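Long-range contacts in putative cell adhesion protein (Parabacteroides distasonis, PDB 3LIU), which probably serves as a fimbrilin, a subunit of the surface pili with which this gut bacterium is thought to adhere: residues Ala179-Asp184 / Ala277-Phe282; Lys196-Lys201 / Leu309-Asp314; Leu200-Ile205 / Ala268-Glu273; Cys331-Pro336 / Leu364-Pro369. All blocks are in the same frame, centred on the assembly; numbering follows the deposited sequence.

Interaction 1: Ala179-Asp184 / Ala277-Phe282; sequences ALAGAD and ALNHEF
Ala179 and Leu180 make the close part of this contact, where the type II turn Ala277-His280 closes over one edge of strand 172-185. The amide of Asn279 gives an almost straight hydrogen bond to the carbonyl of Leu180 (N to O 2.7 Å, 172° at the hydrogen), arriving 23° out of the carbonyl plane. Beside it the methyl CB of Ala179 lies 3.4 Å from His280 O, and on the other side of the bond the Leu180 side chain crosses that of Leu278 obliquely, CD2 to CD2 at 3.5 Å. A water fills in where the two backbones part: it accepts from Leu180 N at 2.9 Å and donates to both Ala277 O and His280 O, tying both ends of the turn to the strand. Toward solvent the fit slackens. Asn279 points its CB away, but with CG opposite its carbonyl carbon (chi1 -58°) ND2 swings to 3.5 Å from Ala181 CA, a touch without a hydrogen bond; past Gly182 the segments separate. Glu281 turns its carboxylate to Lys359 and Ser177. Inward, Leu180 packs on Leu200 and Val203 of strand 193-213, while strand 358-366 runs parallel to strand 172-185 as its sheet partner.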
loop_
_atom_site.group_PDB
_atom_site.type_symbol
_atom_site.label_atom_id
_atom_site.label_comp_id
_atom_site.label_asym_id
_atom_site.label_seq_id
_atom_site.Cartn_x
_atom_site.Cartn_y
_atom_site.Cartn_z
ATOM N N ALA A 179 5.651 -8.678 3.263
ATOM C CA ALA A 179 5.870 -10.137 3.241
ATOM C C ALA A 179 6.839 -10.573 4.318
ATOM O O ALA A 179 7.737 -9.816 4.703
ATOM C CB ALA A 179 6.370 -10.580 1.891
ATOM N N LEU A 180 6.616 -11.794 4.815
ATOM C CA LEU A 180 7.512 -12.485 5.698
ATOM C C LEU A 180 8.516 -13.251 4.836
ATOM O O LEU A 180 8.152 -14.209 4.128
ATOM C CB LEU A 180 6.749 -13.477 6.610
ATOM C CG LEU A 180 7.602 -14.267 7.613
ATOM C CD1 LEU A 180 8.065 -13.394 8.779
ATOM C CD2 LEU A 180 6.887 -15.538 8.115
ATOM N N ALA A 181 9.767 -12.813 4.910
ATOM C CA ALA A 181 10.865 -13.351 4.142
ATOM C C ALA A 181 11.447 -14.558 4.861
ATOM O O ALA A 181 11.918 -15.471 4.232
ATOM C CB ALA A 181 11.929 -12.282 3.960
ATOM N N GLY A 182 11.417 -14.580 6.174
ATOM C CA GLY A 182 11.841 -15.806 6.882
ATOM C C GLY A 182 11.521 -15.756 8.360
ATOM O O GLY A 182 11.285 -14.693 8.910
ATOM N N ALA A 183 11.477 -16.925 8.995
ATOM C CA ALA A 183 11.190 -17.008 10.426
ATOM C C ALA A 183 11.907 -18.183 11.032
ATOM O O ALA A 183 11.382 -19.284 11.017
ATOM C CB ALA A 183 9.712 -17.141 10.661
ATOM N N ASP A 184 13.104 -17.956 11.567
ATOM C CA ASP A 184 13.861 -19.027 12.219
ATOM C C ASP A 184 14.156 -18.716 13.688
ATOM O O ASP A 184 13.688 -17.724 14.207
ATOM C CB ASP A 184 15.150 -19.327 11.442
ATOM C CG ASP A 184 15.997 -18.093 11.207
ATOM O OD1 ASP A 184 15.899 -17.135 12.010
ATOM O OD2 ASP A 184 16.764 -18.091 10.213
ATOM N N ALA A 277 3.065 -19.438 3.332
ATOM C CA ALA A 277 2.829 -18.108 3.846
ATOM C C ALA A 277 4.097 -17.268 3.689
ATOM O O ALA A 277 4.044 -16.048 3.608
ATOM C CB ALA A 277 2.406 -18.190 5.316
ATOM N N LEU A 278 5.238 -17.948 3.655
ATOM C CA LEU A 278 6.529 -17.307 3.404
ATOM C C LEU A 278 6.592 -16.687 2.013
ATOM O O LEU A 278 6.232 -17.307 1.026
ATOM C CB LEU A 278 7.664 -18.328 3.525
ATOM C CG LEU A 278 8.191 -18.668 4.906
ATOM C CD1 LEU A 278 9.372 -19.602 4.733
ATOM C CD2 LEU A 278 8.603 -17.401 5.649
ATOM N N ASN A 279 7.085 -15.463 1.964
ATOM C CA ASN A 279 7.123 -14.670 0.781
ATOM C C ASN A 279 5.764 -14.302 0.162
ATOM O O ASN A 279 5.726 -13.718 -0.877
ATOM C CB ASN A 279 8.066 -15.322 -0.239
ATOM C CG ASN A 279 9.471 -15.500 0.327
ATOM O OD1 ASN A 279 10.056 -16.568 0.249
ATOM N ND2 ASN A 279 9.994 -14.457 0.926
ATOM N N HIS A 280 4.653 -14.636 0.799
ATOM C CA HIS A 280 3.376 -14.216 0.294
ATOM C C HIS A 280 3.231 -12.711 0.556
ATOM O O HIS A 280 3.394 -12.231 1.696
ATOM C CB HIS A 280 2.249 -14.963 0.990
ATOM C CG HIS A 280 0.902 -14.485 0.591
ATOM N ND1 HIS A 280 0.288 -14.892 -0.576
ATOM C CD2 HIS A 280 0.075 -13.578 1.164
ATOM C CE1 HIS A 280 -0.881 -14.285 -0.678
ATOM N NE2 HIS A 280 -1.030 -13.475 0.354
ATOM N N GLU A 281 2.915 -11.967 -0.482
ATOM C CA GLU A 281 2.834 -10.507 -0.340
ATOM C C GLU A 281 1.421 -10.071 0.056
ATOM O O GLU A 281 0.453 -10.571 -0.512
ATOM C CB GLU A 281 3.237 -9.818 -1.628
ATOM C CG GLU A 281 4.721 -9.893 -1.893
ATOM C CD GLU A 281 5.123 -9.300 -3.237
ATOM O OE1 GLU A 281 4.682 -8.176 -3.606
ATOM O OE2 GLU A 281 5.907 -9.965 -3.919
ATOM N N PHE A 282 1.329 -9.165 1.045
ATOM C CA PHE A 282 0.081 -8.559 1.466
ATOM C C PHE A 282 0.125 -7.108 1.041
ATOM O O PHE A 282 1.128 -6.442 1.269
ATOM C CB PHE A 282 -0.048 -8.586 3.013
ATOM C CG PHE A 282 -0.142 -9.984 3.602
ATOM C CD1 PHE A 282 -1.325 -10.711 3.532
ATOM C CD2 PHE A 282 0.959 -10.582 4.185
ATOM C CE1 PHE A 282 -1.413 -12.022 4.092
ATOM C CE2 PHE A 282 0.873 -11.872 4.726
ATOM C CZ PHE A 282 -0.323 -12.579 4.683
HETATM O O HOH W 1 4.263 -13.366 4.106
#

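Interaction 2: Lys196-Lys201 / Leu309-Asp314; sequences KSFVLK and LIVKGD
Lys201 keeps CG opposite its own carbonyl carbon (chi1 -75°) and runs nearly extended to a bend at chi4, and Asp314 likewise holds CG opposite its carbonyl carbon (chi1 -62°), which brings ammonium and carboxylate together beside the strands. They form a salt bridge in which NZ donates to both oxygens on their syn lone pairs, 2.6 Å to Asp314 OD1 and 2.8 Å to Asp314 OD2. Asn330 serves both partners, its side-chain oxygen taking a bond from Lys201 NZ and its amide giving one to Asp314 OD1. With an alanine in place of Asp314, Lys201 would probably lose its carboxylate, keeping the Asn330 oxygen, and the Asn330 amide would lose its acceptor. Strands 193-213 and 308-319 are antiparallel neighbours here: Val199 and Asp314 form a hydrogen-bonded pair, N to O 3.0 Å from Val199 to Asp314 and 2.9 Å in return, and the next pair along strand 193-213, Leu200-Gly313, is non-hydrogen-bonded. Before Val199, Lys196 and Ser197 both face Thr316, a classic beta bulge. A water links Ser197 OG to the Asp314 carbonyl on that side. On the inner side Phe198 lays CE1 3.6 Å from Gly313 CA, in space that a side chain on the glycine would need, and Leu200 crosses Val311 at about a right angle, CD1 to CB 3.8 Å.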
loop_
_atom_site.group_PDB
_atom_site.type_symbol
_atom_site.label_atom_id
_atom_site.label_comp_id
_atom_site.label_asym_id
_atom_site.label_seq_id
_atom_site.Cartn_x
_atom_site.Cartn_y
_atom_site.Cartn_z
ATOM N N LYS A 196 14.828 -24.964 19.911
ATOM C CA LYS A 196 15.029 -26.138 19.082
ATOM C C LYS A 196 14.388 -26.060 17.707
ATOM O O LYS A 196 14.980 -26.523 16.752
ATOM C CB LYS A 196 14.537 -27.382 19.807
ATOM C CG LYS A 196 15.442 -27.797 20.955
ATOM C CD LYS A 196 16.808 -28.388 20.480
ATOM C CE LYS A 196 17.892 -28.186 21.552
ATOM N NZ LYS A 196 19.072 -29.092 21.434
ATOM N N SER A 197 13.188 -25.507 17.596
ATOM C CA SER A 197 12.520 -25.405 16.298
ATOM C C SER A 197 11.341 -24.446 16.358
ATOM O O SER A 197 10.818 -24.135 17.437
ATOM C CB SER A 197 12.019 -26.757 15.796
ATOM O OG SER A 197 11.036 -27.307 16.656
ATOM N N PHE A 198 10.941 -23.957 15.195
ATOM C CA PHE A 198 9.696 -23.198 15.070
ATOM C C PHE A 198 9.078 -23.599 13.758
ATOM O O PHE A 198 9.753 -23.525 12.734
ATOM C CB PHE A 198 9.980 -21.724 15.060
ATOM C CG PHE A 198 8.768 -20.858 14.792
ATOM C CD1 PHE A 198 7.809 -20.659 15.770
ATOM C CD2 PHE A 198 8.611 -20.231 13.583
ATOM C CE1 PHE A 198 6.708 -19.888 15.521
ATOM C CE2 PHE A 198 7.530 -19.449 13.336
ATOM C CZ PHE A 198 6.571 -19.267 14.302
ATOM N N VAL A 199 7.823 -24.039 13.804
ATOM C CA VAL A 199 7.057 -24.410 12.618
ATOM C C VAL A 199 5.985 -23.343 12.419
ATOM O O VAL A 199 5.093 -23.174 13.277
ATOM C CB VAL A 199 6.399 -25.802 12.775
ATOM C CG1 VAL A 199 5.663 -26.176 11.501
ATOM C CG2 VAL A 199 7.451 -26.876 13.151
ATOM N N LEU A 200 6.083 -22.631 11.295
ATOM C CA LEU A 200 5.140 -21.602 10.934
ATOM C C LEU A 200 3.770 -22.174 10.527
ATOM O O LEU A 200 3.715 -23.039 9.687
ATOM C CB LEU A 200 5.725 -20.750 9.796
ATOM C CG LEU A 200 4.845 -19.587 9.353
ATOM C CD1 LEU A 200 4.811 -18.497 10.476
ATOM C CD2 LEU A 200 5.368 -19.041 8.020
ATOM N N LYS A 201 2.686 -21.662 11.113
ATOM C CA LYS A 201 1.308 -22.094 10.764
ATOM C C LYS A 201 0.495 -21.031 10.037
ATOM O O LYS A 201 -0.294 -21.363 9.153
ATOM C CB LYS A 201 0.540 -22.506 12.011
ATOM C CG LYS A 201 0.957 -23.881 12.592
ATOM C CD LYS A 201 -0.017 -24.292 13.728
ATOM C CE LYS A 201 0.074 -25.782 14.124
ATOM N NZ LYS A 201 0.003 -25.999 15.647
ATOM N N LEU A 309 2.601 -7.088 11.346
ATOM C CA LEU A 309 2.696 -8.418 10.855
ATOM C C LEU A 309 2.800 -9.347 12.040
ATOM O O LEU A 309 3.686 -9.208 12.906
ATOM C CB LEU A 309 3.880 -8.603 9.878
ATOM C CG LEU A 309 3.960 -10.042 9.319
ATOM C CD1 LEU A 309 4.318 -10.092 7.846
ATOM C CD2 LEU A 309 4.890 -10.937 10.139
ATOM N N ILE A 310 1.882 -10.305 12.084
ATOM C CA ILE A 310 1.834 -11.273 13.171
ATOM C C ILE A 310 1.946 -12.694 12.619
ATOM O O ILE A 310 1.222 -13.064 11.656
ATOM C CB ILE A 310 0.506 -11.122 13.969
ATOM C CG1 ILE A 310 0.303 -9.669 14.401
ATOM C CG2 ILE A 310 0.473 -12.070 15.259
ATOM C CD1 ILE A 310 -1.015 -9.404 15.199
ATOM N N VAL A 311 2.881 -13.477 13.178
ATOM C CA VAL A 311 3.012 -14.896 12.859
ATOM C C VAL A 311 2.553 -15.788 14.011
ATOM O O VAL A 311 2.624 -15.402 15.191
ATOM C CB VAL A 311 4.441 -15.279 12.412
ATOM C CG1 VAL A 311 4.957 -14.258 11.329
ATOM C CG2 VAL A 311 5.359 -15.314 13.579
ATOM N N LYS A 312 2.006 -16.938 13.633
ATOM C CA LYS A 312 1.630 -17.987 14.565
ATOM C C LYS A 312 2.332 -19.277 14.187
ATOM O O LYS A 312 2.375 -19.632 13.012
ATOM C CB LYS A 312 0.135 -18.236 14.532
ATOM C CG LYS A 312 -0.366 -19.026 15.769
ATOM C CD LYS A 312 -1.794 -19.457 15.671
ATOM C CE LYS A 312 -1.968 -20.538 14.648
ATOM N NZ LYS A 312 -3.372 -20.903 14.553
ATOM N N GLY A 313 2.855 -19.998 15.186
ATOM C CA GLY A 313 3.462 -21.311 14.936
ATOM C C GLY A 313 3.777 -22.058 16.218
ATOM O O GLY A 313 3.441 -21.607 17.313
ATOM N N ASP A 314 4.439 -23.196 16.085
ATOM C CA ASP A 314 4.710 -24.077 17.220
ATOM C C ASP A 314 6.171 -23.934 17.555
ATOM O O ASP A 314 7.017 -24.135 16.686
ATOM C CB ASP A 314 4.390 -25.540 16.871
ATOM C CG ASP A 314 2.921 -25.751 16.527
ATOM O OD1 ASP A 314 2.087 -24.855 16.781
ATOM O OD2 ASP A 314 2.614 -26.809 15.956
HETATM O O HOH W 2 8.432 -26.402 16.923
#

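Interaction 3: Leu200-Ile205 / Ala268-Glu273; sequences LKEVFI and AKKHVE
Strand 200-205 and the short strand 268-270 run antiparallel, 170° between their directions, with Val203 and Lys269 as the hydrogen-bonded pair and Glu202-Lys270 and Phe204-Ala268 as non-hydrogen-bonded pairs around it. Val203 N gives to Lys269 O at 2.9 Å, and Lys269 N returns a bond of 2.8 Å to Val203 O. One residue beyond the strand, His271 N still reaches Lys201 O, in a bond straight at the hydrogen but from 51° above the carbonyl plane; a water donates to that oxygen and to His271 O.

Among the side chains, Leu200 sends CD2 over one face of the His271 imidazole, 4.0 Å from CD2 to the ring centroid and offset toward the rim, a CH-pi contact in which the two cross at about a right angle. The ring's ND1 is hydrogen-bonded to the amide of Ala277, which fixes its rotation. Glu202 bends at chi2 (91°) and lays its carboxylate across the neighbouring strand: OE1 comes to 3.1 Å from Lys270 CA and OE2 to 3.5 Å from Ala268 CB. Phe204 CB packs on Ala268 CB at 3.8 Å. Behind Val203 lie Leu180, Leu309 and Phe282. Lys201 and Glu202 both face Lys312, a classic beta bulge in the long strand 193-213, which has antiparallel partners on both edges, consistent with the beta-sandwich fold expected of the FimA/Mfa1 family.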
loop_
_atom_site.group_PDB
_atom_site.type_symbol
_atom_site.label_atom_id
_atom_site.label_comp_id
_atom_site.label_asym_id
_atom_site.label_seq_id
_atom_site.Cartn_x
_atom_site.Cartn_y
_atom_site.Cartn_z
ATOM N N LEU A 200 6.083 -22.631 11.295
ATOM C CA LEU A 200 5.140 -21.602 10.934
ATOM C C LEU A 200 3.770 -22.174 10.527
ATOM O O LEU A 200 3.715 -23.039 9.687
ATOM C CB LEU A 200 5.725 -20.750 9.796
ATOM C CG LEU A 200 4.845 -19.587 9.353
ATOM C CD1 LEU A 200 4.811 -18.497 10.476
ATOM C CD2 LEU A 200 5.368 -19.041 8.020
ATOM N N LYS A 201 2.686 -21.662 11.113
ATOM C CA LYS A 201 1.308 -22.094 10.764
ATOM C C LYS A 201 0.495 -21.031 10.037
ATOM O O LYS A 201 -0.294 -21.363 9.153
ATOM C CB LYS A 201 0.540 -22.506 12.011
ATOM C CG LYS A 201 0.957 -23.881 12.592
ATOM C CD LYS A 201 -0.017 -24.292 13.728
ATOM C CE LYS A 201 0.074 -25.782 14.124
ATOM N NZ LYS A 201 0.003 -25.999 15.647
ATOM N N GLU A 202 0.692 -19.760 10.396
ATOM C CA GLU A 202 -0.128 -18.668 9.845
ATOM C C GLU A 202 0.641 -17.338 9.876
ATOM O O GLU A 202 1.470 -17.092 10.759
ATOM C CB GLU A 202 -1.443 -18.537 10.656
ATOM C CG GLU A 202 -2.452 -17.482 10.146
ATOM C CD GLU A 202 -3.471 -18.044 9.155
ATOM O OE1 GLU A 202 -3.416 -19.253 8.868
ATOM O OE2 GLU A 202 -4.342 -17.288 8.662
ATOM N N VAL A 203 0.351 -16.478 8.903
ATOM C CA VAL A 203 0.815 -15.112 8.897
ATOM C C VAL A 203 -0.386 -14.205 8.669
ATOM O O VAL A 203 -1.263 -14.521 7.848
ATOM C CB VAL A 203 1.860 -14.895 7.781
ATOM C CG1 VAL A 203 2.445 -13.490 7.860
ATOM C CG2 VAL A 203 2.995 -15.955 7.878
ATOM N N PHE A 204 -0.488 -13.109 9.409
ATOM C CA PHE A 204 -1.560 -12.146 9.135
ATOM C C PHE A 204 -1.193 -10.714 9.473
ATOM O O PHE A 204 -0.200 -10.457 10.166
ATOM C CB PHE A 204 -2.922 -12.582 9.758
ATOM C CG PHE A 204 -3.056 -12.361 11.261
ATOM C CD1 PHE A 204 -2.451 -13.204 12.154
ATOM C CD2 PHE A 204 -3.823 -11.315 11.754
ATOM C CE1 PHE A 204 -2.588 -13.030 13.527
ATOM C CE2 PHE A 204 -3.976 -11.114 13.132
ATOM C CZ PHE A 204 -3.373 -11.990 14.023
ATOM N N ILE A 205 -1.998 -9.790 8.945
ATOM C CA ILE A 205 -1.765 -8.376 9.131
ATOM C C ILE A 205 -2.882 -7.772 9.969
ATOM O O ILE A 205 -4.048 -8.154 9.789
ATOM C CB ILE A 205 -1.738 -7.635 7.765
ATOM C CG1 ILE A 205 -0.683 -8.231 6.843
ATOM C CG2 ILE A 205 -1.545 -6.091 7.973
ATOM C CD1 ILE A 205 0.751 -8.252 7.364
ATOM N N ALA A 268 -4.840 -12.516 5.666
ATOM C CA ALA A 268 -4.324 -13.712 6.386
ATOM C C ALA A 268 -3.909 -14.807 5.409
ATOM O O ALA A 268 -4.513 -14.965 4.327
ATOM C CB ALA A 268 -5.378 -14.253 7.384
ATOM N N LYS A 269 -2.865 -15.540 5.764
ATOM C CA LYS A 269 -2.430 -16.669 4.964
ATOM C C LYS A 269 -1.956 -17.797 5.858
ATOM O O LYS A 269 -1.032 -17.624 6.690
ATOM C CB LYS A 269 -1.274 -16.270 4.060
ATOM C CG LYS A 269 -0.795 -17.345 3.107
ATOM C CD LYS A 269 -1.476 -17.280 1.754
ATOM C CE LYS A 269 -0.979 -18.381 0.812
ATOM N NZ LYS A 269 -1.723 -19.648 1.008
ATOM N N LYS A 270 -2.568 -18.949 5.653
ATOM C CA LYS A 270 -2.125 -20.205 6.241
ATOM C C LYS A 270 -0.845 -20.697 5.533
ATOM O O LYS A 270 -0.733 -20.560 4.327
ATOM C CB LYS A 270 -3.256 -21.227 6.105
ATOM C CG LYS A 270 -2.990 -22.585 6.747
ATOM C CD LYS A 270 -4.266 -23.462 6.746
ATOM C CE LYS A 270 -4.058 -24.753 7.550
ATOM N NZ LYS A 270 -5.313 -25.216 8.232
ATOM N N HIS A 271 0.109 -21.235 6.296
ATOM C CA HIS A 271 1.341 -21.820 5.751
ATOM C C HIS A 271 1.172 -23.322 5.567
ATOM O O HIS A 271 0.967 -24.030 6.519
ATOM C CB HIS A 271 2.534 -21.572 6.688
ATOM C CG HIS A 271 3.865 -21.976 6.109
ATOM N ND1 HIS A 271 4.401 -21.387 4.984
ATOM C CD2 HIS A 271 4.787 -22.880 6.528
ATOM C CE1 HIS A 271 5.581 -21.922 4.720
ATOM N NE2 HIS A 271 5.845 -22.820 5.650
ATOM N N VAL A 272 1.237 -23.783 4.326
ATOM C CA VAL A 272 1.229 -25.223 3.997
ATOM C C VAL A 272 2.304 -25.484 2.929
ATOM O O VAL A 272 2.489 -24.650 2.041
ATOM C CB VAL A 272 -0.183 -25.715 3.542
ATOM C CG1 VAL A 272 -1.184 -25.593 4.703
ATOM C CG2 VAL A 272 -0.679 -24.955 2.312
ATOM N N GLU A 273 3.025 -26.606 3.049
ATOM C CA GLU A 273 4.194 -26.931 2.188
ATOM C C GLU A 273 3.970 -26.543 0.722
ATOM O O GLU A 273 4.825 -25.942 0.080
ATOM C CB GLU A 273 4.547 -28.425 2.270
HETATM O O HOH W 3 -0.911 -24.463 8.964
#

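Interaction 4: Cys331-Pro336 / Leu364-Pro369; sequences CYYAIP and LTIIGP
This is a face-to-face packing contact between two layers of strands, buried in the core: strand 326-336 lies over strand 358-366 and the loop that follows it, with the backbones too far apart to pair. Tyr333 carries most of it. Holding CG opposite its carbonyl carbon (chi1 -55°), it sends the ring across to Ile366, which it meets at about a right angle. CG1 of Ile366 sits over the ring centre in a CH-pi contact, 4.2 Å from the centroid and 3° off the normal, while CG2 of Ile366 reaches the phenol end, 3.5 Å from Tyr333 CZ. The hydroxyl then donates to Gly368 O at 2.7 Å, in the carbonyl plane and on a lone pair, with that oxygen at the edge of the ring. Side chains packed between two sheets define a beta sandwich, the fold expected of FimA-type subunits, and here strand 383-391 adds Val383 against both Tyr333 and Ile335. A phenylalanine in place of Tyr333 would probably keep the CH-pi contact with Ile366 but leave the Gly368 carbonyl without this donor. Further along, Ile335 and Leu364 lie alongside, running opposite ways, CG1 of Ile335 3.6 Å from CD2 of Leu364.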
loop_
_atom_site.group_PDB
_atom_site.type_symbol
_atom_site.label_atom_id
_atom_site.label_comp_id
_atom_site.label_asym_id
_atom_site.label_seq_id
_atom_site.Cartn_x
_atom_site.Cartn_y
_atom_site.Cartn_z
ATOM N N CYS A 331 1.659 -20.351 19.186
ATOM C CA CYS A 331 2.298 -19.165 19.719
ATOM C C CYS A 331 2.252 -18.024 18.721
ATOM O O CYS A 331 2.571 -18.245 17.554
ATOM C CB CYS A 331 3.808 -19.394 19.869
ATOM S SG CYS A 331 4.258 -20.360 21.104
ATOM N N TYR A 332 2.001 -16.803 19.206
ATOM C CA TYR A 332 2.025 -15.604 18.378
ATOM C C TYR A 332 3.210 -14.683 18.666
ATOM O O TYR A 332 3.657 -14.503 19.825
ATOM C CB TYR A 332 0.754 -14.768 18.564
ATOM C CG TYR A 332 -0.507 -15.408 18.130
ATOM C CD1 TYR A 332 -0.954 -15.284 16.827
ATOM C CD2 TYR A 332 -1.289 -16.144 19.033
ATOM C CE1 TYR A 332 -2.131 -15.869 16.430
ATOM C CE2 TYR A 332 -2.463 -16.761 18.624
ATOM C CZ TYR A 332 -2.887 -16.613 17.318
ATOM O OH TYR A 332 -4.056 -17.232 16.877
ATOM N N TYR A 333 3.664 -14.054 17.589
ATOM C CA TYR A 333 4.735 -13.066 17.598
ATOM C C TYR A 333 4.319 -11.908 16.665
ATOM O O TYR A 333 4.074 -12.120 15.443
ATOM C CB TYR A 333 6.029 -13.688 17.096
ATOM C CG TYR A 333 6.471 -14.927 17.845
ATOM C CD1 TYR A 333 5.981 -16.170 17.498
ATOM C CD2 TYR A 333 7.387 -14.849 18.905
ATOM C CE1 TYR A 333 6.389 -17.334 18.161
ATOM C CE2 TYR A 333 7.790 -15.983 19.589
ATOM C CZ TYR A 333 7.293 -17.243 19.184
ATOM O OH TYR A 333 7.678 -18.385 19.828
ATOM N N ALA A 334 4.186 -10.713 17.241
ATOM C CA ALA A 334 3.739 -9.529 16.517
ATOM C C ALA A 334 4.852 -8.509 16.328
ATOM O O ALA A 334 5.606 -8.260 17.269
ATOM C CB ALA A 334 2.558 -8.886 17.269
ATOM N N ILE A 335 4.868 -7.873 15.162
ATOM C CA ILE A 335 5.889 -6.926 14.711
ATOM C C ILE A 335 5.249 -5.669 14.165
ATOM O O ILE A 335 4.494 -5.740 13.199
ATOM C CB ILE A 335 6.668 -7.583 13.510
ATOM C CG1 ILE A 335 7.493 -8.751 14.025
ATOM C CG2 ILE A 335 7.538 -6.634 12.743
ATOM C CD1 ILE A 335 8.092 -8.508 15.359
ATOM N N PRO A 336 5.585 -4.500 14.721
ATOM C CA PRO A 336 5.157 -3.278 14.059
ATOM C C PRO A 336 5.996 -2.997 12.821
ATOM O O PRO A 336 7.196 -2.750 12.935
ATOM C CB PRO A 336 5.338 -2.200 15.131
ATOM C CG PRO A 336 6.143 -2.839 16.223
ATOM C CD PRO A 336 6.467 -4.237 15.866
ATOM N N LEU A 364 12.215 -12.806 10.716
ATOM C CA LEU A 364 12.074 -12.959 12.153
ATOM C C LEU A 364 13.067 -13.936 12.752
ATOM O O LEU A 364 13.367 -14.974 12.155
ATOM C CB LEU A 364 10.650 -13.414 12.470
ATOM C CG LEU A 364 9.561 -12.447 12.044
ATOM C CD1 LEU A 364 8.172 -12.961 12.576
ATOM C CD2 LEU A 364 9.893 -11.043 12.525
ATOM N N THR A 365 13.599 -13.593 13.921
ATOM C CA THR A 365 14.417 -14.525 14.692
ATOM C C THR A 365 13.623 -14.780 15.962
ATOM O O THR A 365 13.448 -13.871 16.780
ATOM C CB THR A 365 15.805 -13.968 15.051
ATOM O OG1 THR A 365 16.537 -13.706 13.850
ATOM C CG2 THR A 365 16.619 -14.971 15.928
ATOM N N ILE A 366 13.118 -15.999 16.114
ATOM C CA ILE A 366 12.327 -16.354 17.285
ATOM C C ILE A 366 13.242 -16.926 18.353
ATOM O O ILE A 366 13.981 -17.872 18.094
ATOM C CB ILE A 366 11.219 -17.340 16.870
ATOM C CG1 ILE A 366 10.223 -16.580 15.977
ATOM C CG2 ILE A 366 10.545 -17.965 18.114
ATOM C CD1 ILE A 366 9.505 -17.420 15.105
ATOM N N ILE A 367 13.216 -16.347 19.551
ATOM C CA ILE A 367 14.172 -16.701 20.606
ATOM C C ILE A 367 13.530 -17.212 21.909
ATOM O O ILE A 367 14.188 -17.323 22.938
ATOM C CB ILE A 367 15.142 -15.512 20.908
ATOM C CG1 ILE A 367 14.395 -14.335 21.542
ATOM C CG2 ILE A 367 15.872 -15.074 19.590
ATOM C CD1 ILE A 367 15.334 -13.353 22.257
ATOM N N GLY A 368 12.250 -17.555 21.858
ATOM C CA GLY A 368 11.536 -18.011 23.046
ATOM C C GLY A 368 10.086 -18.212 22.689
ATOM O O GLY A 368 9.701 -17.981 21.534
ATOM N N PRO A 369 9.270 -18.680 23.657
ATOM C CA PRO A 369 7.875 -18.946 23.378
ATOM C C PRO A 369 7.132 -17.634 23.155
ATOM O O PRO A 369 7.419 -16.626 23.801
ATOM C CB PRO A 369 7.371 -19.620 24.658
ATOM C CG PRO A 369 8.561 -19.823 25.534
ATOM C CD PRO A 369 9.567 -18.824 25.091
#

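All four contacts lie in one region of the chain and together join two layers of strands. Interactions 2 and 3 share Leu200 and Lys201 on strand 193-213, which takes partners on both edges; their centres are 9 Å apart. Interaction 4 follows through strand 308-319, Gly313 O accepting from Cys331 N at 2.9 Å, and across the layers Phe198 CD2 meets Ile366 CD1 at 3.3 Å. Interaction 1 belongs to the other layer with strand 358-366, Gly182 O to Leu364 N being 2.8 Å. It closes on interaction 3 where His271 ND1 lies 2.9 Å from Ala277 N, and on interaction 2 where Leu180 CD2 touches Leu200 CD2.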